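PDB 5BVR: alpha-actinin-like protein 1, which binds actin filaments and takes part in forming and organising the actin ring during cytokinesis and septation in fission yeast. Local coordinates for residues 146-149 / 154-157; 157-162 / 176-181; 129-134 / 222-227. One frame throughout, in Å; residues are numbered along the deposited sequence.

Contact 1 (146-149 / 154-157); sequences VDVQ and SWTN
Ser154 points its hydroxyl into the chain at 146-149, where OG accepts a hydrogen bond from the backbone N of Gln149. The bond is 2.9 Å long and nearly straight, with an N-H...O angle of 171°. A chi1 of -58° sets OG beside the backbone N of Ser154 and turns it toward the Gln149 amide; CB follows close behind, 3.6 Å from the carbonyl O of Asp147. Were Ser154 an alanine, the Gln149 N-H would probably lose its acceptor, and the hold between the two segments would weaken.

Next to this polar link lies an apolar one. Val148 and Trp155 cross obliquely: CG1 of the valine comes within 3.9 Å of CZ2 of the indole, and CG2 stands above one face of the ring, displaced toward its rim. The indole itself is fixed in rotation by a hydrogen bond from NE1 to the backbone O of Asp150, whose carboxylate also accepts from the N of Ser154. A water completes the join, accepting from Asp147 N at 2.9 Å and donating to Ser154 O. Within 146-149, Gln149 bends back so that its NE2 reaches Asp147 OD1 at 2.7 Å. The acceptor lies in the amide plane, whereas the amide meets the carboxylate on its syn side, tilted out of its plane.

Both segments belong to the irregular connection between helix 127-138 and helix 159-168 of the second calponin-homology (CH) domain. Val148 rests on Leu132 and Cys135 of the first of these helices, while Trp155 reaches inward to Ala160 and Leu164 of the second and to Ile220 and Val224 of helix 217-234.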
loop_
_atom_site.group_PDB
_atom_site.type_symbol
_atom_site.label_atom_id
_atom_site.label_comp_id
_atom_site.label_asym_id
_atom_site.label_seq_id
_atom_site.Cartn_x
_atom_site.Cartn_y
_atom_site.Cartn_z
ATOM N N VAL A 146 1.884 -22.910 -5.977
ATOM C CA VAL A 146 1.418 -21.738 -5.240
ATOM C C VAL A 146 0.714 -22.198 -3.970
ATOM O O VAL A 146 -0.118 -23.103 -3.992
ATOM C CB VAL A 146 0.450 -20.906 -6.112
ATOM C CG1 VAL A 146 -0.159 -19.756 -5.310
ATOM C CG2 VAL A 146 1.149 -20.388 -7.347
ATOM N N ASP A 147 1.059 -21.568 -2.852
ATOM C CA ASP A 147 0.440 -21.879 -1.575
ATOM C C ASP A 147 0.519 -20.634 -0.707
ATOM O O ASP A 147 1.523 -20.380 -0.042
ATOM C CB ASP A 147 1.124 -23.060 -0.899
ATOM C CG ASP A 147 0.426 -23.486 0.381
ATOM O OD1 ASP A 147 -0.738 -23.101 0.607
ATOM O OD2 ASP A 147 1.054 -24.233 1.163
ATOM N N VAL A 148 -0.529 -19.821 -0.742
ATOM C CA VAL A 148 -0.499 -18.544 -0.050
ATOM C C VAL A 148 -0.862 -18.768 1.410
ATOM O O VAL A 148 -2.000 -19.115 1.738
ATOM C CB VAL A 148 -1.440 -17.536 -0.705
ATOM C CG1 VAL A 148 -1.423 -16.249 0.082
ATOM C CG2 VAL A 148 -1.003 -17.257 -2.115
ATOM N N GLN A 149 0.118 -18.608 2.288
ATOM C CA GLN A 149 -0.060 -18.871 3.707
ATOM C C GLN A 149 0.219 -17.632 4.557
ATOM O O GLN A 149 0.012 -17.665 5.779
ATOM C CB GLN A 149 0.878 -19.992 4.155
ATOM C CG GLN A 149 0.490 -21.358 3.619
ATOM C CD GLN A 149 -0.937 -21.748 4.000
ATOM O OE1 GLN A 149 -1.401 -21.443 5.099
ATOM N NE2 GLN A 149 -1.639 -22.417 3.085
ATOM N N SER A 154 5.334 -16.519 1.002
ATOM C CA SER A 154 4.478 -17.091 -0.041
ATOM C C SER A 154 4.535 -16.333 -1.362
ATOM O O SER A 154 3.991 -16.800 -2.352
ATOM C CB SER A 154 3.002 -17.100 0.401
ATOM O OG SER A 154 2.817 -17.815 1.593
ATOM N N TRP A 155 5.144 -15.149 -1.363
ATOM C CA TRP A 155 5.146 -14.261 -2.524
ATOM C C TRP A 155 6.505 -14.071 -3.204
ATOM O O TRP A 155 6.575 -13.464 -4.277
ATOM C CB TRP A 155 4.657 -12.865 -2.062
ATOM C CG TRP A 155 3.271 -12.935 -1.508
ATOM C CD1 TRP A 155 2.918 -13.198 -0.231
ATOM C CD2 TRP A 155 2.045 -12.853 -2.260
ATOM N NE1 TRP A 155 1.550 -13.254 -0.119
ATOM C CE2 TRP A 155 0.990 -13.047 -1.354
ATOM C CE3 TRP A 155 1.745 -12.618 -3.607
ATOM C CZ2 TRP A 155 -0.342 -13.020 -1.747
ATOM C CZ3 TRP A 155 0.412 -12.583 -3.999
ATOM C CH2 TRP A 155 -0.606 -12.754 -3.060
ATOM N N THR A 156 7.568 -14.621 -2.615
ATOM C CA THR A 156 8.915 -14.288 -3.063
ATOM C C THR A 156 9.366 -15.017 -4.325
ATOM O O THR A 156 10.335 -14.608 -4.945
ATOM C CB THR A 156 9.943 -14.482 -1.932
ATOM O OG1 THR A 156 9.979 -15.858 -1.525
ATOM C CG2 THR A 156 9.605 -13.562 -0.737
ATOM N N ASN A 157 8.647 -16.046 -4.757
ATOM C CA ASN A 157 9.048 -16.739 -5.991
ATOM C C ASN A 157 8.325 -16.255 -7.249
ATOM O O ASN A 157 8.544 -16.801 -8.327
ATOM C CB ASN A 157 8.961 -18.268 -5.854
ATOM C CG ASN A 157 7.536 -18.804 -5.866
ATOM O OD1 ASN A 157 6.601 -18.100 -6.191
ATOM N ND2 ASN A 157 7.372 -20.062 -5.516
HETATM O O HOH W 1 2.836 -19.285 -3.151
#

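Contact 2 (157-162 / 176-181); sequences NGLAFC and NKLDKK
The start of helix 159-168, in the second CH domain, packs against the loop that leads to helix 183-198, with Leu159 and Cys162 of its first turn facing Leu178 and Lys180. Leu159 meets the aliphatic part of Lys180 at about a right angle: its CD1 lies 3.9 Å from CD of the lysine, and its CD2 is 4.1 Å from CG. The lysine chain runs extended from CB to CE, laying its methylenes across the leucine, and turns only at chi4 (57°). One turn further on, CD1 of Leu178 fits against Cys162, 3.9 Å from its CB and equally near its SG.

The helix start is shaped by two residues. Asn157 forms an Asx turn, its OD1 accepting from the N of Leu159 at 2.9 Å, and Gly158 takes the N-cap position with a positive phi of 87°, at backbone angles where a CB would collide with the carbonyl O of Asn157. Across the contact a second Asx turn, from Asp179 OD1 to the N of Lys181, folds the loop just ahead of helix 183-198; here the N-H comes from well above the carboxylate plane.

A water links the two segments, donating to Asn157 O at 2.7 Å and to Lys180 O at 2.8 Å. Beyond the two segments, Leu159 also touches Val146, Lys180 lies on Glu145 and Tyr175, and the carbonyl O of Asp179 accepts from the side-chain amide of Asn186 in helix 183-198.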
loop_
_atom_site.group_PDB
_atom_site.type_symbol
_atom_site.label_atom_id
_atom_site.label_comp_id
_atom_site.label_asym_id
_atom_site.label_seq_id
_atom_site.Cartn_x
_atom_site.Cartn_y
_atom_site.Cartn_z
ATOM N N ASN A 157 8.647 -16.046 -4.757
ATOM C CA ASN A 157 9.048 -16.739 -5.991
ATOM C C ASN A 157 8.325 -16.255 -7.249
ATOM O O ASN A 157 8.544 -16.801 -8.327
ATOM C CB ASN A 157 8.961 -18.268 -5.854
ATOM C CG ASN A 157 7.536 -18.804 -5.866
ATOM O OD1 ASN A 157 6.601 -18.100 -6.191
ATOM N ND2 ASN A 157 7.372 -20.062 -5.516
ATOM N N GLY A 158 7.458 -15.249 -7.105
ATOM C CA GLY A 158 6.779 -14.667 -8.266
ATOM C C GLY A 158 5.492 -15.340 -8.701
ATOM O O GLY A 158 4.681 -14.729 -9.417
ATOM N N LEU A 159 5.293 -16.587 -8.300
ATOM C CA LEU A 159 4.217 -17.386 -8.895
ATOM C C LEU A 159 2.851 -16.968 -8.397
ATOM O O LEU A 159 1.884 -17.005 -9.180
ATOM C CB LEU A 159 4.413 -18.878 -8.661
ATOM C CG LEU A 159 5.568 -19.495 -9.441
ATOM C CD1 LEU A 159 5.757 -20.969 -9.035
ATOM C CD2 LEU A 159 5.364 -19.367 -10.945
ATOM N N ALA A 160 2.730 -16.605 -7.124
ATOM C CA ALA A 160 1.412 -16.198 -6.619
ATOM C C ALA A 160 0.887 -14.965 -7.374
ATOM O O ALA A 160 -0.293 -14.903 -7.730
ATOM C CB ALA A 160 1.424 -15.950 -5.115
ATOM N N PHE A 161 1.756 -13.976 -7.614
ATOM C CA PHE A 161 1.370 -12.805 -8.389
ATOM C C PHE A 161 0.940 -13.232 -9.791
ATOM O O PHE A 161 -0.095 -12.771 -10.285
ATOM C CB PHE A 161 2.485 -11.763 -8.498
ATOM C CG PHE A 161 2.772 -11.034 -7.215
ATOM C CD1 PHE A 161 1.839 -10.188 -6.658
ATOM C CD2 PHE A 161 4.000 -11.162 -6.591
ATOM C CE1 PHE A 161 2.105 -9.480 -5.481
ATOM C CE2 PHE A 161 4.274 -10.436 -5.412
ATOM C CZ PHE A 161 3.313 -9.621 -4.868
ATOM N N CYS A 162 1.722 -14.099 -10.424
ATOM C CA CYS A 162 1.381 -14.554 -11.774
ATOM C C CYS A 162 0.065 -15.314 -11.797
ATOM O O CYS A 162 -0.739 -15.132 -12.721
ATOM C CB CYS A 162 2.479 -15.422 -12.374
ATOM S SG CYS A 162 3.988 -14.504 -12.812
ATOM N N ASN A 176 0.896 -21.439 -17.629
ATOM C CA ASN A 176 1.444 -22.767 -17.863
ATOM C C ASN A 176 2.705 -22.764 -18.720
ATOM O O ASN A 176 3.452 -23.743 -18.728
ATOM C CB ASN A 176 0.371 -23.661 -18.474
ATOM C CG ASN A 176 -0.802 -23.845 -17.544
ATOM O OD1 ASN A 176 -0.623 -24.017 -16.336
ATOM N ND2 ASN A 176 -2.013 -23.779 -18.090
ATOM N N LYS A 177 2.952 -21.657 -19.412
ATOM C CA LYS A 177 4.146 -21.516 -20.238
ATOM C C LYS A 177 5.337 -20.918 -19.468
ATOM O O LYS A 177 6.449 -20.885 -19.982
ATOM C CB LYS A 177 3.825 -20.662 -21.467
ATOM C CG LYS A 177 3.743 -21.439 -22.773
ATOM C CD LYS A 177 5.133 -21.729 -23.340
ATOM C CE LYS A 177 5.059 -22.399 -24.712
ATOM N NZ LYS A 177 6.354 -22.321 -25.447
ATOM N N LEU A 178 5.115 -20.442 -18.241
ATOM C CA LEU A 178 6.209 -19.903 -17.442
ATOM C C LEU A 178 7.238 -20.957 -17.091
ATOM O O LEU A 178 6.897 -22.114 -16.863
ATOM C CB LEU A 178 5.683 -19.309 -16.129
ATOM C CG LEU A 178 4.663 -18.184 -16.235
ATOM C CD1 LEU A 178 4.167 -17.839 -14.858
ATOM C CD2 LEU A 178 5.278 -16.973 -16.896
ATOM N N ASP A 179 8.499 -20.529 -17.026
ATOM C CA ASP A 179 9.547 -21.317 -16.419
ATOM C C ASP A 179 9.454 -21.009 -14.931
ATOM O O ASP A 179 9.861 -19.929 -14.498
ATOM C CB ASP A 179 10.899 -20.910 -16.987
ATOM C CG ASP A 179 12.070 -21.479 -16.199
ATOM O OD1 ASP A 179 11.869 -22.322 -15.289
ATOM O OD2 ASP A 179 13.209 -21.067 -16.507
ATOM N N LYS A 180 8.869 -21.930 -14.171
ATOM C CA LYS A 180 8.573 -21.692 -12.763
ATOM C C LYS A 180 9.822 -21.418 -11.938
ATOM O O LYS A 180 9.733 -20.850 -10.844
ATOM C CB LYS A 180 7.784 -22.870 -12.164
ATOM C CG LYS A 180 6.351 -22.995 -12.669
ATOM C CD LYS A 180 5.461 -23.777 -11.696
ATOM C CE LYS A 180 3.991 -23.743 -12.125
ATOM N NZ LYS A 180 3.799 -24.290 -13.516
ATOM N N LYS A 181 10.992 -21.829 -12.438
ATOM C CA LYS A 181 12.224 -21.583 -11.712
ATOM C C LYS A 181 12.762 -20.159 -11.887
ATOM O O LYS A 181 13.615 -19.741 -11.117
ATOM C CB LYS A 181 13.291 -22.618 -12.103
ATOM C CG LYS A 181 13.772 -23.561 -10.984
ATOM C CD LYS A 181 12.685 -23.988 -9.989
ATOM C CE LYS A 181 13.261 -24.817 -8.845
ATOM N NZ LYS A 181 12.338 -24.809 -7.668
HETATM O O HOH W 2 8.610 -18.254 -10.636
#

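Contact 3 (129-134 / 222-227); sequences EGLLLW and TYVAEY
A chi1 of -179° turns CG of Leu131 away from its own backbone N, and the forked end divides between two neighbours in helix 222-227. CD1 meets CG1 of Val224 at 4.1 Å, while CD2 lies over the backbone of Ala225, 4.0 Å from its N and 4.2 Å from its CB. Val224 answers in kind: CG1, carried away from its own backbone N by a chi1 of 169°, lies within reach of both leucine methyls. Trp134, one turn on from Leu131, also holds CG anti to its backbone N and sets CH2, at the far corner of its indole, against the main chain of Tyr227, 3.9 Å from the carbonyl C and 4.2 Å from CB.

This is the meeting of helix 127-138 with helix 217-234, two of the long helices of the second CH domain. Their segment axes pass 10.6 Å apart at 63°, so the pair crosses steeply and touches over a small buried patch of apolar side chains and backbone.

On the far side of helix 222-227, the ring of Tyr227 lies with CE1 over one face of Tyr223, offset toward its rim, and its OH donates to the OH of Tyr223 at 2.9 Å. These tyrosines pack on Ala194 of helix 183-198, and Tyr223 also meets Phe161 and Phe191. Trp134 has a further partner in Phe228, edge to face. Thr222 and Ala225 touch helix 101-117, where the first CH domain borders the second: Thr222 packs on Trp109 and Ile112, Ala225 on Thr116 and Ile117.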
loop_
_atom_site.group_PDB
_atom_site.type_symbol
_atom_site.label_atom_id
_atom_site.label_comp_id
_atom_site.label_asym_id
_atom_site.label_seq_id
_atom_site.Cartn_x
_atom_site.Cartn_y
_atom_site.Cartn_z
ATOM N N GLU A 129 -7.320 -10.678 7.329
ATOM C CA GLU A 129 -7.825 -12.053 7.204
ATOM C C GLU A 129 -8.561 -12.210 5.893
ATOM O O GLU A 129 -8.450 -13.229 5.211
ATOM C CB GLU A 129 -8.812 -12.350 8.331
ATOM C CG GLU A 129 -8.177 -12.590 9.657
ATOM C CD GLU A 129 -9.158 -13.093 10.697
ATOM O OE1 GLU A 129 -10.398 -12.937 10.517
ATOM O OE2 GLU A 129 -8.683 -13.642 11.705
ATOM N N GLY A 130 -9.378 -11.211 5.575
ATOM C CA GLY A 130 -10.128 -11.198 4.345
ATOM C C GLY A 130 -9.273 -11.207 3.116
ATOM O O GLY A 130 -9.520 -11.969 2.177
ATOM N N LEU A 131 -8.246 -10.364 3.126
ATOM C CA LEU A 131 -7.350 -10.290 1.989
ATOM C C LEU A 131 -6.592 -11.600 1.806
ATOM O O LEU A 131 -6.465 -12.090 0.685
ATOM C CB LEU A 131 -6.394 -9.116 2.168
ATOM C CG LEU A 131 -5.410 -8.929 1.009
ATOM C CD1 LEU A 131 -6.129 -8.693 -0.324
ATOM C CD2 LEU A 131 -4.446 -7.787 1.299
ATOM N N LEU A 132 -6.141 -12.210 2.899
ATOM C CA LEU A 132 -5.430 -13.477 2.797
ATOM C C LEU A 132 -6.350 -14.541 2.218
ATOM O O LEU A 132 -5.979 -15.279 1.309
ATOM C CB LEU A 132 -4.884 -13.923 4.161
ATOM C CG LEU A 132 -3.986 -15.142 4.069
ATOM C CD1 LEU A 132 -2.699 -14.811 3.325
ATOM C CD2 LEU A 132 -3.710 -15.669 5.468
ATOM N N LEU A 133 -7.555 -14.641 2.774
ATOM C CA LEU A 133 -8.497 -15.643 2.277
ATOM C C LEU A 133 -8.813 -15.422 0.790
ATOM O O LEU A 133 -8.865 -16.385 0.041
ATOM C CB LEU A 133 -9.763 -15.658 3.121
ATOM C CG LEU A 133 -10.765 -16.729 2.709
ATOM C CD1 LEU A 133 -10.155 -18.106 2.748
ATOM C CD2 LEU A 133 -11.973 -16.676 3.634
ATOM N N TRP A 134 -9.003 -14.173 0.363
ATOM C CA TRP A 134 -9.206 -13.879 -1.049
ATOM C C TRP A 134 -8.060 -14.423 -1.897
ATOM O O TRP A 134 -8.275 -15.079 -2.914
ATOM C CB TRP A 134 -9.382 -12.378 -1.253
ATOM C CG TRP A 134 -9.587 -11.949 -2.666
ATOM C CD1 TRP A 134 -10.785 -11.871 -3.332
ATOM C CD2 TRP A 134 -8.589 -11.488 -3.590
ATOM N NE1 TRP A 134 -10.590 -11.387 -4.601
ATOM C CE2 TRP A 134 -9.252 -11.148 -4.784
ATOM C CE3 TRP A 134 -7.204 -11.308 -3.519
ATOM C CZ2 TRP A 134 -8.582 -10.674 -5.891
ATOM C CZ3 TRP A 134 -6.548 -10.817 -4.634
ATOM C CH2 TRP A 134 -7.236 -10.504 -5.795
ATOM N N THR A 222 0.325 -4.018 1.255
ATOM C CA THR A 222 -0.100 -2.786 0.595
ATOM C C THR A 222 -0.275 -3.016 -0.906
ATOM O O THR A 222 -1.261 -2.544 -1.505
ATOM C CB THR A 222 0.904 -1.644 0.840
ATOM O OG1 THR A 222 1.021 -1.427 2.249
ATOM C CG2 THR A 222 0.454 -0.332 0.190
ATOM N N TYR A 223 0.684 -3.702 -1.529
ATOM C CA TYR A 223 0.671 -3.948 -2.955
ATOM C C TYR A 223 -0.425 -4.983 -3.334
ATOM O O TYR A 223 -1.208 -4.756 -4.268
ATOM C CB TYR A 223 2.066 -4.386 -3.434
ATOM C CG TYR A 223 2.134 -4.664 -4.916
ATOM C CD1 TYR A 223 1.830 -3.694 -5.858
ATOM C CD2 TYR A 223 2.534 -5.893 -5.379
ATOM C CE1 TYR A 223 1.885 -3.975 -7.228
ATOM C CE2 TYR A 223 2.594 -6.178 -6.742
ATOM C CZ TYR A 223 2.281 -5.226 -7.655
ATOM O OH TYR A 223 2.321 -5.510 -8.999
ATOM N N VAL A 224 -0.512 -6.079 -2.592
ATOM C CA VAL A 224 -1.495 -7.112 -2.888
ATOM C C VAL A 224 -2.910 -6.538 -2.745
ATOM O O VAL A 224 -3.813 -6.904 -3.517
ATOM C CB VAL A 224 -1.296 -8.322 -1.979
ATOM C CG1 VAL A 224 -2.482 -9.289 -2.085
ATOM C CG2 VAL A 224 -0.001 -9.029 -2.337
ATOM N N ALA A 225 -3.136 -5.626 -1.798
ATOM C CA ALA A 225 -4.453 -4.986 -1.667
ATOM C C ALA A 225 -4.871 -4.296 -2.970
ATOM O O ALA A 225 -6.085 -4.204 -3.280
ATOM C CB ALA A 225 -4.460 -3.966 -0.523
ATOM N N GLU A 226 -3.910 -3.800 -3.750
ATOM C CA GLU A 226 -4.235 -3.169 -5.043
ATOM C C GLU A 226 -4.859 -4.186 -5.992
ATOM O O GLU A 226 -5.749 -3.840 -6.776
ATOM C CB GLU A 226 -3.021 -2.533 -5.733
ATOM C CG GLU A 226 -2.369 -1.387 -4.953
ATOM C CD GLU A 226 -3.114 -0.075 -5.023
ATOM O OE1 GLU A 226 -4.039 0.049 -5.845
ATOM O OE2 GLU A 226 -2.754 0.841 -4.252
ATOM N N TYR A 227 -4.384 -5.426 -5.948
ATOM C CA TYR A 227 -4.966 -6.490 -6.750
ATOM C C TYR A 227 -6.415 -6.750 -6.351
ATOM O O TYR A 227 -7.300 -6.839 -7.200
ATOM C CB TYR A 227 -4.170 -7.794 -6.625
ATOM C CG TYR A 227 -2.845 -7.800 -7.366
ATOM C CD1 TYR A 227 -1.820 -6.939 -7.006
ATOM C CD2 TYR A 227 -2.603 -8.695 -8.389
ATOM C CE1 TYR A 227 -0.610 -6.949 -7.690
ATOM C CE2 TYR A 227 -1.414 -8.707 -9.069
ATOM C CZ TYR A 227 -0.413 -7.848 -8.708
ATOM O OH TYR A 227 0.761 -7.894 -9.411
#

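How the contacts relate
All three contacts lie in the second of the two CH domains that make up the actin-binding domain of this alpha-actinin. Contact 3 joins helices 127-138 and 217-234 through segments 88 residues apart at their closest ends, and the other two are nested inside the loop it closes: contact 1 between helices 127-138 and 159-168, then contact 2, which begins at the shared Asn157. Centres of contacts 1 and 2 are about 11 Å apart, 1 and 3 about 13 Å, 2 and 3 about 19 Å. Trp155 and Phe161 bridge them: Trp155 touches Phe161, Ala160 and Val224, and Phe161 touches Tyr223, so that the three contacts share side chains of one apolar interior within this domain.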